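Lectin 2 (Agrocybe aegerita, PDB 4TQM) probably acts as a fungal lectin, a beta-propeller protein that binds sugars carrying N-acetylglucosamine at sites between its blades. Local coordinates at residues Ala304-Ala309 with Lys325-Gln330. The protein carries 1 engineered substitution. Residues are numbered along the deposited sequence; the frame is centred on the assembly and turned at random.
Sequences AGVYVA and KDFGVQ. With NAG (2-acetamido-2-deoxy-beta-D-glucopyranose), chain G.
V306 meets the turn of residues 326-328 with one methyl group: CG2 lies 3.4 Å from the carbonyl O of D326 and 4.0 Å from CB of F327. V306 and F327 run side by side and point the same way; the valine methyl touches the root of the phenylalanine and meets its ring obliquely. With CG1 anti to the backbone N (chi1 -174°), CG2 is left beside that nitrogen, on the side where the loop passes. Both apolar side chains are buried, and both also touch F301 and I353, a setting that suits a branched aliphatic and an aromatic.

Next to them the two backbones come together without a hydrogen bond between the segments. CA of G305 is 3.3 Å from O of D326 and 3.9 Å from CA of G328. With no CB, G328 can bring its backbone up against N of G305, while the phi of 141° at G305 is itself readily adopted by glycine alone. Seven four-stranded antiparallel sheets make up this beta-propeller; strand 306-309 is third in its blade, and residues 325-330 belong to the loop leading from that blade to the next.

At this junction D326 turns away from G305 and V306 to hold N-acetylglucosamine. Its carboxylate grips two neighbouring hydroxyls, OD1 accepting from O3 of the sugar at 2.7 Å and OD2 from O4 at 3.0 Å. OD1 also accepts the backbone N-H of F327, which arrives on the anti side, 21° out of the carboxylate plane, and thus helps fix the rotation of the acid. The sugar is also hydrogen-bonded to NE1 of W333, the backbone N of E358 and the backbone O of Q331. On the exposed flank, the extended Q330 lies alongside A304, its NE2 4.2 Å from the alanine CA.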
ATOM      1  N   ALA A 304     -12.823 -12.028  16.468  1.00 23.44           N
ATOM      2  CA  ALA A 304     -13.898 -11.354  17.190  1.00 28.29           C
ATOM      3  C   ALA A 304     -14.038  -9.878  16.821  1.00 26.90           C
ATOM      4  O   ALA A 304     -14.965  -9.206  17.276  1.00 21.28           O
ATOM      5  CB  ALA A 304     -13.699 -11.504  18.692  1.00 22.52           C
ATOM      6  N   GLY A 305     -13.120  -9.378  16.001  1.00 23.01           N
ATOM      7  CA  GLY A 305     -13.159  -7.990  15.590  1.00 22.82           C
ATOM      8  C   GLY A 305     -11.790  -7.343  15.517  1.00 21.43           C
ATOM      9  O   GLY A 305     -10.790  -7.999  15.228  1.00 26.80           O
ATOM     10  N   VAL A 306     -11.754  -6.043  15.790  1.00 19.24           N
ATOM     11  CA  VAL A 306     -10.545  -5.246  15.665  1.00 19.71           C
ATOM     12  C   VAL A 306      -9.767  -5.162  16.973  1.00 20.64           C
ATOM     13  O   VAL A 306     -10.292  -4.694  18.005  1.00 22.38           O
ATOM     14  CB  VAL A 306     -10.868  -3.824  15.173  1.00 25.75           C
ATOM     15  CG1 VAL A 306      -9.587  -3.052  14.900  1.00 22.64           C
ATOM     16  CG2 VAL A 306     -11.730  -3.888  13.924  1.00 17.24           C
ATOM     17  N   TYR A 307      -8.518  -5.624  16.895  1.00 20.25           N
ATOM     18  CA  TYR A 307      -7.550  -5.583  17.987  1.00 25.00           C
ATOM     19  C   TYR A 307      -6.480  -4.547  17.680  1.00 22.19           C
ATOM     20  O   TYR A 307      -6.066  -4.388  16.529  1.00 20.66           O
ATOM     21  CB  TYR A 307      -6.861  -6.939  18.151  1.00 18.11           C
ATOM     22  CG  TYR A 307      -7.749  -8.057  18.635  1.00 22.77           C
ATOM     23  CD1 TYR A 307      -7.748  -8.443  19.971  1.00 24.27           C
ATOM     24  CD2 TYR A 307      -8.579  -8.740  17.756  1.00 23.01           C
ATOM     25  CE1 TYR A 307      -8.558  -9.471  20.416  1.00 30.18           C
ATOM     26  CE2 TYR A 307      -9.390  -9.767  18.191  1.00 21.97           C
ATOM     27  CZ  TYR A 307      -9.378 -10.128  19.520  1.00 26.24           C
ATOM     28  OH  TYR A 307     -10.187 -11.153  19.951  1.00 22.91           O
ATOM     29  N   VAL A 308      -6.012  -3.859  18.713  1.00 20.41           N
ATOM     30  CA  VAL A 308      -5.013  -2.818  18.533  1.00 21.57           C
ATOM     31  C   VAL A 308      -3.918  -2.896  19.593  1.00 22.55           C
ATOM     32  O   VAL A 308      -4.199  -3.107  20.773  1.00 22.60           O
ATOM     33  CB  VAL A 308      -5.664  -1.419  18.565  1.00 20.34           C
ATOM     34  CG1 VAL A 308      -4.627  -0.347  18.801  1.00 19.62           C
ATOM     35  CG2 VAL A 308      -6.434  -1.159  17.273  1.00 19.69           C
ATOM     36  N   ALA A 309      -2.670  -2.743  19.160  1.00 20.46           N
ATOM     37  CA  ALA A 309      -1.565  -2.534  20.082  1.00 25.45           C
ATOM     38  C   ALA A 309      -0.950  -1.157  19.834  1.00 21.43           C
ATOM     39  O   ALA A 309      -0.441  -0.879  18.739  1.00 21.20           O
ATOM     40  CB  ALA A 309      -0.523  -3.635  19.934  1.00 19.25           C
ATOM     41  N   LYS A 325     -15.987  -4.625  18.172  1.00 23.06           N
ATOM     42  CA  LYS A 325     -16.666  -5.887  17.885  1.00 25.87           C
ATOM     43  C   LYS A 325     -17.302  -5.889  16.498  1.00 26.08           C
ATOM     44  O   LYS A 325     -18.507  -6.115  16.349  1.00 22.85           O
ATOM     45  CB  LYS A 325     -17.695  -6.219  18.967  1.00 29.33           C
ATOM     46  CG  LYS A 325     -17.065  -6.596  20.300  1.00 31.10           C
ATOM     47  CD  LYS A 325     -18.105  -7.034  21.315  1.00 37.72           C
ATOM     48  CE  LYS A 325     -17.443  -7.479  22.614  1.00 40.26           C
ATOM     49  NZ  LYS A 325     -18.432  -7.964  23.617  1.00 46.72           N
ATOM     50  N   ASP A 326     -16.475  -5.635  15.488  1.00 24.75           N
ATOM     51  CA  ASP A 326     -16.912  -5.650  14.098  1.00 24.88           C
ATOM     52  C   ASP A 326     -15.699  -5.741  13.174  1.00 21.83           C
ATOM     53  O   ASP A 326     -14.557  -5.675  13.636  1.00 21.57           O
ATOM     54  CB  ASP A 326     -17.743  -4.408  13.777  1.00 23.49           C
ATOM     55  CG  ASP A 326     -18.770  -4.658  12.691  1.00 25.65           C
ATOM     56  OD1 ASP A 326     -18.542  -5.549  11.846  1.00 24.25           O
ATOM     57  OD2 ASP A 326     -19.807  -3.964  12.682  1.00 25.22           O
ATOM     58  N   PHE A 327     -15.959  -5.903  11.877  1.00 21.09           N
ATOM     59  CA  PHE A 327     -14.919  -6.029  10.853  1.00 19.28           C
ATOM     60  C   PHE A 327     -14.059  -7.285  11.018  1.00 23.51           C
ATOM     61  O   PHE A 327     -12.977  -7.383  10.435  1.00 20.78           O
ATOM     62  CB  PHE A 327     -14.028  -4.779  10.792  1.00 18.85           C
ATOM     63  CG  PHE A 327     -14.777  -3.508  10.496  1.00 20.86           C
ATOM     64  CD1 PHE A 327     -15.246  -3.246   9.219  1.00 19.84           C
ATOM     65  CD2 PHE A 327     -14.997  -2.569  11.491  1.00 23.41           C
ATOM     66  CE1 PHE A 327     -15.929  -2.077   8.941  1.00 21.36           C
ATOM     67  CE2 PHE A 327     -15.679  -1.397  11.220  1.00 23.88           C
ATOM     68  CZ  PHE A 327     -16.146  -1.152   9.942  1.00 23.87           C
ATOM     69  N   GLY A 328     -14.543  -8.241  11.807  1.00 20.70           N
ATOM     70  CA  GLY A 328     -13.834  -9.490  12.010  1.00 22.73           C
ATOM     71  C   GLY A 328     -14.515 -10.644  11.296  1.00 26.78           C
ATOM     72  O   GLY A 328     -15.531 -10.455  10.623  1.00 20.95           O
ATOM     73  N   VAL A 329     -13.947 -11.837  11.437  1.00 20.07           N
ATOM     74  CA  VAL A 329     -14.526 -13.044  10.857  1.00 23.02           C
ATOM     75  C   VAL A 329     -15.919 -13.278  11.433  1.00 24.90           C
ATOM     76  O   VAL A 329     -16.845 -13.681  10.724  1.00 22.02           O
ATOM     77  CB  VAL A 329     -13.643 -14.281  11.149  1.00 24.57           C
ATOM     78  CG1 VAL A 329     -14.324 -15.559  10.677  1.00 23.62           C
ATOM     79  CG2 VAL A 329     -12.278 -14.130  10.499  1.00 22.13           C
ATOM     80  N   GLN A 330     -16.055 -12.998  12.726  1.00 20.31           N
ATOM     81  CA  GLN A 330     -17.287 -13.248  13.463  1.00 24.01           C
ATOM     82  C   GLN A 330     -18.443 -12.392  12.946  1.00 24.54           C
ATOM     83  O   GLN A 330     -19.611 -12.695  13.199  1.00 23.64           O
ATOM     84  CB  GLN A 330     -17.050 -12.984  14.951  1.00 23.40           C
ATOM     85  CG  GLN A 330     -18.128 -13.505  15.886  1.00 28.01           C
ATOM     86  CD  GLN A 330     -17.713 -13.409  17.343  1.00 30.54           C
ATOM     87  OE1 GLN A 330     -17.204 -14.372  17.917  1.00 31.53           O
ATOM     88  NE2 GLN A 330     -17.922 -12.246  17.945  1.00 29.15           N
TER
HETATM   89  C1  NAG G   3     -22.732  -7.537   8.008  1.00 29.32           C
HETATM   90  C2  NAG G   3     -21.387  -6.823   8.067  1.00 27.95           C
HETATM   91  C3  NAG G   3     -21.104  -6.383   9.498  1.00 28.79           C
HETATM   92  C4  NAG G   3     -22.271  -5.550  10.017  1.00 27.77           C
HETATM   93  C5  NAG G   3     -23.603  -6.261   9.794  1.00 32.09           C
HETATM   94  C6  NAG G   3     -24.773  -5.364  10.192  1.00 35.51           C
HETATM   95  C7  NAG G   3     -19.910  -7.514   6.294  1.00 25.89           C
HETATM   96  C8  NAG G   3     -18.910  -8.511   5.786  1.00 24.72           C
HETATM   97  N2  NAG G   3     -20.337  -7.674   7.544  1.00 26.81           N
HETATM   98  O3  NAG G   3     -19.921  -5.617   9.543  1.00 25.60           O
HETATM   99  O4  NAG G   3     -22.101  -5.309  11.396  1.00 30.90           O
HETATM  100  O5  NAG G   3     -23.747  -6.656   8.443  1.00 30.26           O
HETATM  101  O6  NAG G   3     -24.709  -4.145   9.482  1.00 34.13           O
HETATM  102  O7  NAG G   3     -20.307  -6.601   5.568  1.00 30.86           O